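PDB 3FOT: 15-O-acetyltransferase from Fusarium sporotrichioides, which transfers an acetyl group to the 15-hydroxyl of trichothecene intermediates during the biosynthesis of mycotoxins such as T-2 toxin. Local coordinates for residues S335-D340 with N433-S438; V363-L368 with C390-K395. All blocks are in the same frame, centred on the assembly; numbering follows the deposited sequence. Where two conformers were deposited one is given.

Contact 1 of 2, residues S335-D340 with N433-S438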
loop_
_atom_site.group_PDB
_atom_site.type_symbol
_atom_site.label_atom_id
_atom_site.label_comp_id
_atom_site.label_asym_id
_atom_site.label_seq_id
_atom_site.Cartn_x
_atom_site.Cartn_y
_atom_site.Cartn_z
ATOM N N SER A 335 -12.117 13.170 -8.058
ATOM C CA SER A 335 -11.374 12.393 -7.085
ATOM C C SER A 335 -9.881 12.492 -7.383
ATOM O O SER A 335 -9.421 11.988 -8.414
ATOM C CB SER A 335 -11.804 10.926 -7.108
ATOM O OG SER A 335 -11.103 10.199 -6.107
ATOM N N PRO A 336 -9.128 13.137 -6.470
ATOM C CA PRO A 336 -7.678 13.206 -6.572
ATOM C C PRO A 336 -7.162 11.861 -6.116
ATOM O O PRO A 336 -7.316 11.520 -4.932
ATOM C CB PRO A 336 -7.296 14.296 -5.553
ATOM C CG PRO A 336 -8.597 14.899 -5.069
ATOM C CD PRO A 336 -9.622 13.832 -5.269
ATOM N N THR A 337 -6.632 11.078 -7.048
ATOM C CA THR A 337 -6.150 9.733 -6.739
ATOM C C THR A 337 -4.620 9.707 -6.726
ATOM O O THR A 337 -3.970 10.692 -7.090
ATOM C CB THR A 337 -6.675 8.672 -7.746
ATOM O OG1 THR A 337 -6.271 9.030 -9.073
ATOM C CG2 THR A 337 -8.186 8.570 -7.714
ATOM N N SER A 338 -4.034 8.605 -6.261
ATOM C CA SER A 338 -2.577 8.474 -6.341
ATOM C C SER A 338 -2.246 7.356 -7.330
ATOM O O SER A 338 -3.058 6.456 -7.552
ATOM C CB SER A 338 -1.986 8.195 -4.966
ATOM O OG SER A 338 -2.572 7.023 -4.451
ATOM N N VAL A 339 -1.078 7.434 -7.953
ATOM C CA VAL A 339 -0.644 6.412 -8.893
ATOM C C VAL A 339 0.839 6.122 -8.715
ATOM O O VAL A 339 1.597 6.972 -8.240
ATOM C CB VAL A 339 -0.937 6.766 -10.382
ATOM C CG1 VAL A 339 -2.432 7.116 -10.633
ATOM C CG2 VAL A 339 -0.087 7.903 -10.840
ATOM N N ASP A 340 1.227 4.902 -9.082
ATOM C CA ASP A 340 2.603 4.462 -9.020
ATOM C C ASP A 340 3.393 5.305 -10.021
ATOM O O ASP A 340 2.999 5.391 -11.192
ATOM C CB ASP A 340 2.660 2.964 -9.391
ATOM C CG ASP A 340 4.069 2.449 -9.561
ATOM O OD1 ASP A 340 5.030 3.109 -9.117
ATOM O OD2 ASP A 340 4.221 1.351 -10.139
ATOM N N ASN A 433 -16.234 11.891 -0.112
ATOM C CA ASN A 433 -16.420 10.876 -1.127
ATOM C C ASN A 433 -15.420 9.717 -0.968
ATOM O O ASN A 433 -14.290 9.927 -0.540
ATOM C CB ASN A 433 -16.392 11.483 -2.529
ATOM C CG ASN A 433 -17.793 11.869 -3.017
ATOM O OD1 ASN A 433 -17.936 12.551 -4.026
ATOM N ND2 ASN A 433 -18.833 11.419 -2.292
ATOM N N PRO A 434 -15.863 8.485 -1.277
ATOM C CA PRO A 434 -14.928 7.371 -1.266
ATOM C C PRO A 434 -13.736 7.602 -2.201
ATOM O O PRO A 434 -13.842 8.287 -3.240
ATOM C CB PRO A 434 -15.793 6.187 -1.723
ATOM C CG PRO A 434 -17.195 6.611 -1.321
ATOM C CD PRO A 434 -17.227 8.049 -1.629
ATOM N N LEU A 435 -12.603 7.017 -1.824
ATOM C CA LEU A 435 -11.407 7.076 -2.639
ATOM C C LEU A 435 -11.058 5.661 -3.110
ATOM O O LEU A 435 -11.165 4.710 -2.342
ATOM C CB LEU A 435 -10.237 7.655 -1.833
ATOM C CG LEU A 435 -8.890 7.748 -2.592
ATOM C CD1 LEU A 435 -8.939 8.837 -3.674
ATOM C CD2 LEU A 435 -7.756 8.003 -1.616
ATOM N N PHE A 436 -10.662 5.539 -4.373
ATOM C CA PHE A 436 -10.207 4.250 -4.903
ATOM C C PHE A 436 -8.684 4.173 -5.014
ATOM O O PHE A 436 -8.040 5.095 -5.530
ATOM C CB PHE A 436 -10.829 4.008 -6.281
ATOM C CG PHE A 436 -10.367 2.735 -6.929
ATOM C CD1 PHE A 436 -10.691 1.495 -6.363
ATOM C CD2 PHE A 436 -9.599 2.771 -8.090
ATOM C CE1 PHE A 436 -10.249 0.289 -6.957
ATOM C CE2 PHE A 436 -9.159 1.569 -8.686
ATOM C CZ PHE A 436 -9.496 0.332 -8.104
ATOM N N ILE A 437 -8.133 3.054 -4.529
ATOM C CA ILE A 437 -6.715 2.763 -4.648
ATOM C C ILE A 437 -6.571 1.393 -5.297
ATOM O O ILE A 437 -7.100 0.405 -4.783
ATOM C CB ILE A 437 -5.988 2.765 -3.278
ATOM C CG1 ILE A 437 -6.264 4.056 -2.503
ATOM C CG2 ILE A 437 -4.502 2.579 -3.512
ATOM C CD1 ILE A 437 -7.307 3.895 -1.369
ATOM N N SER A 438 -5.907 1.339 -6.448
ATOM C CA SER A 438 -5.618 0.060 -7.075
ATOM C C SER A 438 -4.236 -0.459 -6.645
ATOM O O SER A 438 -3.209 0.213 -6.842
ATOM C CB SER A 438 -5.695 0.183 -8.594
ATOM O OG SER A 438 -5.462 -1.080 -9.190
HETATM O O HOH W 1 -11.008 7.565 -6.446
HETATM O O HOH W 2 -12.345 10.716 -3.859
HETATM O O HOH W 3 -5.825 6.552 -4.968
#

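Contact 2 of 2, residues V363-L368 with C390-K395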
loop_
_atom_site.group_PDB
_atom_site.type_symbol
_atom_site.label_atom_id
_atom_site.label_comp_id
_atom_site.label_asym_id
_atom_site.label_seq_id
_atom_site.Cartn_x
_atom_site.Cartn_y
_atom_site.Cartn_z
ATOM N N VAL A 363 -9.411 12.060 -11.258
ATOM C CA VAL A 363 -10.539 11.431 -11.950
ATOM C C VAL A 363 -11.726 12.407 -11.963
ATOM O O VAL A 363 -12.075 12.977 -10.935
ATOM C CB VAL A 363 -10.929 10.119 -11.236
ATOM C CG1 VAL A 363 -12.221 9.504 -11.820
ATOM C CG2 VAL A 363 -9.788 9.146 -11.335
ATOM N N ARG A 364 -12.351 12.562 -13.130
ATOM C CA ARG A 364 -13.501 13.432 -13.294
ATOM C C ARG A 364 -14.589 12.731 -14.068
ATOM O O ARG A 364 -14.334 12.180 -15.143
ATOM C CB ARG A 364 -13.108 14.707 -14.043
ATOM C CG ARG A 364 -12.167 15.610 -13.308
ATOM C CD ARG A 364 -11.813 16.820 -14.183
ATOM N NE ARG A 364 -12.975 17.298 -14.945
ATOM C CZ ARG A 364 -13.804 18.264 -14.558
ATOM N NH1 ARG A 364 -13.621 18.901 -13.404
ATOM N NH2 ARG A 364 -14.826 18.598 -15.336
ATOM N N ILE A 365 -15.798 12.730 -13.513
ATOM C CA ILE A 365 -16.951 12.183 -14.231
ATOM C C ILE A 365 -18.065 13.234 -14.149
ATOM O O ILE A 365 -18.519 13.567 -13.061
ATOM C CB ILE A 365 -17.445 10.825 -13.655
ATOM C CG1 ILE A 365 -16.311 9.772 -13.632
ATOM C CG2 ILE A 365 -18.696 10.335 -14.437
ATOM C CD1 ILE A 365 -16.544 8.618 -12.677
ATOM N N GLU A 366 -18.449 13.779 -15.307
ATOM C CA GLU A 366 -19.553 14.728 -15.388
ATOM C C GLU A 366 -20.808 13.979 -15.808
ATOM O O GLU A 366 -20.759 12.779 -16.109
ATOM C CB GLU A 366 -19.264 15.835 -16.413
ATOM C CG GLU A 366 -17.924 16.556 -16.281
ATOM C CD GLU A 366 -17.666 17.461 -17.480
ATOM O OE1 GLU A 366 -16.492 17.680 -17.817
ATOM O OE2 GLU A 366 -18.649 17.949 -18.094
ATOM N N ASN A 367 -21.928 14.702 -15.832
ATOM C CA ASN A 367 -23.257 14.183 -16.192
ATOM C C ASN A 367 -23.628 12.934 -15.409
ATOM O O ASN A 367 -23.961 11.856 -15.937
ATOM C CB ASN A 367 -23.449 14.012 -17.698
ATOM C CG ASN A 367 -24.925 14.023 -18.100
ATOM O OD1 ASN A 367 -25.820 14.150 -17.255
ATOM N ND2 ASN A 367 -25.178 13.898 -19.395
ATOM N N LEU A 368 -23.608 13.116 -14.099
ATOM C CA LEU A 368 -23.894 12.018 -13.185
ATOM C C LEU A 368 -25.324 11.490 -13.340
ATOM O O LEU A 368 -25.565 10.288 -13.169
ATOM C CB LEU A 368 -23.586 12.427 -11.737
ATOM C CG LEU A 368 -22.112 12.786 -11.479
ATOM C CD1 LEU A 368 -21.893 13.229 -10.023
ATOM C CD2 LEU A 368 -21.210 11.604 -11.806
ATOM N N CYS A 390 -16.497 4.260 -17.094
ATOM C CA CYS A 390 -15.138 3.773 -17.436
ATOM C C CYS A 390 -14.446 4.637 -18.482
ATOM O O CYS A 390 -13.261 4.905 -18.368
ATOM C CB CYS A 390 -15.153 2.342 -17.951
ATOM S SG CYS A 390 -15.522 1.100 -16.688
ATOM N N ARG A 391 -15.176 5.059 -19.512
ATOM C CA ARG A 391 -14.578 5.893 -20.559
ATOM C C ARG A 391 -14.182 7.275 -20.022
ATOM O O ARG A 391 -13.115 7.779 -20.375
ATOM C CB ARG A 391 -15.513 6.014 -21.769
ATOM C CG ARG A 391 -15.828 4.673 -22.433
ATOM C CD ARG A 391 -16.506 4.817 -23.816
ATOM N NE ARG A 391 -16.890 3.505 -24.366
ATOM C CZ ARG A 391 -16.036 2.637 -24.911
ATOM N NH1 ARG A 391 -14.740 2.927 -24.998
ATOM N NH2 ARG A 391 -16.474 1.472 -25.374
ATOM N N ASN A 392 -15.028 7.849 -19.160
ATOM C CA ASN A 392 -14.740 9.092 -18.413
ATOM C C ASN A 392 -13.496 8.925 -17.523
ATOM O O ASN A 392 -12.603 9.781 -17.493
ATOM C CB ASN A 392 -15.919 9.493 -17.509
ATOM C CG ASN A 392 -17.021 10.285 -18.228
ATOM O OD1 ASN A 392 -17.026 11.505 -18.200
ATOM N ND2 ASN A 392 -17.979 9.589 -18.825
ATOM N N ILE A 393 -13.445 7.821 -16.782
ATOM C CA ILE A 393 -12.299 7.519 -15.920
ATOM C C ILE A 393 -10.992 7.404 -16.713
ATOM O O ILE A 393 -9.990 8.047 -16.375
ATOM C CB ILE A 393 -12.558 6.241 -15.081
ATOM C CG1 ILE A 393 -13.707 6.487 -14.112
ATOM C CG2 ILE A 393 -11.273 5.781 -14.282
ATOM C CD1 ILE A 393 -14.485 5.214 -13.759
ATOM N N LYS A 394 -11.000 6.597 -17.768
ATOM C CA LYS A 394 -9.783 6.393 -18.545
ATOM C C LYS A 394 -9.326 7.694 -19.191
ATOM O O LYS A 394 -8.134 7.997 -19.172
ATOM C CB LYS A 394 -9.986 5.302 -19.588
ATOM C CG LYS A 394 -8.787 5.081 -20.508
ATOM C CD LYS A 394 -9.037 3.918 -21.434
ATOM C CE LYS A 394 -7.819 3.609 -22.296
ATOM N NZ LYS A 394 -6.585 3.384 -21.469
ATOM N N LYS A 395 -10.275 8.464 -19.731
ATOM C CA LYS A 395 -9.985 9.760 -20.351
ATOM C C LYS A 395 -9.350 10.725 -19.342
ATOM O O LYS A 395 -8.358 11.388 -19.673
ATOM C CB LYS A 395 -11.248 10.346 -21.003
ATOM C CG LYS A 395 -11.152 11.822 -21.404
#

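Contact 1 of 2, residues S335-D340 with N433-S438
L435 meets S335 and P336 where two nearly parallel strands run side by side in the BAHD acyltransferase fold. The strands come from different sheets. Their axes are 7.2 Å apart, and waters bridge their backbones and S335. One methyl of L435 does most of the touching. Its CD1 lies 3.4 Å from the carbonyl O of P336 and 3.5 Å from S335 OG. With CG anti to the backbone N (chi1 179°), chi2 of 71° turns CD1 to the other strand. T337 CG2 adds a looser contact with the same methyl. S335 OG is gripped by two waters. One accepts from F436 N and the other donates to P434 O. A third water links S338 N to F436 O. Further out, strand 358-365 pairs with 335-340, and L435 has backbone hydrogen bonds with L476 and I478, at the start of strand 477-483. F436 packs on helix 306-321, and T337 OG1 is hydrogen-bonded to Y397 OH. The side chain of P336 is about 8 Å from that of H414, which binds 15-deacetylcalonectrin, so the contact lies near the substrate site. The water between S335 and F436 sits 2.7 Å from S335 OG and 2.9 Å from F436 N.

Contact 2 of 2, residues V363-L368 with C390-K395
I365 crosses N392 and I393: CG1 and CG2 meet N392, and CD1 meets I393. Its CD1 lies 3.8 Å from I393 CG1 and also approaches I393 CD1. Its CG1 rests 3.9 Å from N392 CB, while CG2 faces the amide carbon of N392. The isoleucine therefore spans two successive helix residues. V363, two residues earlier on the strand, has CG1 anti to the backbone N (chi1 173°), which directs this methyl to I393 CG1 at 4.1 Å. I393 CG1 thus receives both strand side chains, and this trio is the buried apolar part of the contact.

N392 points toward the strand and forms the more open side. Its CB also packs near R364 O. Its amide N is tied back to S388 O, one turn earlier in the helix. S396 OG bonds to both R364 N and N392 O, so one hydroxyl joins the two backbones just beyond the segment.

R364 turns its end away from the helix. Its NH2 bonds to E366 OE1 at 3.1 Å in a salt bridge within 363-368. The carboxylate O lies in the guanidinium plane, but the nitrogen approaches from above the carboxylate plane. H308, Q311 and V315 of helix 306-321 close over the isoleucines. The arrangement is helix 379-401 packed on the antiparallel strand pair 333-340 and 358-365, an alpha/beta packing within the BAHD, CoA-dependent acyltransferase fold.

In the fold
Contacts 1 and 2 share the antiparallel pair of strands 333-340 and 358-365, and their centres are about 14 Å apart. S335 O and V363 N are 2.8 Å apart and probably hydrogen-bonded, and T337 packs on V363, so the two contacts touch directly. Contact 2 is nested within the chain segment that contact 1 closes. Contact 1 is the more central and more buried, and it joins two different sheets through bridging waters and one leucine methyl. Contact 2 lies further out and is only partly buried. It sets a helix on the sheet by apolar packing, with polar groups at its rim. Helix 306-321 packs against both.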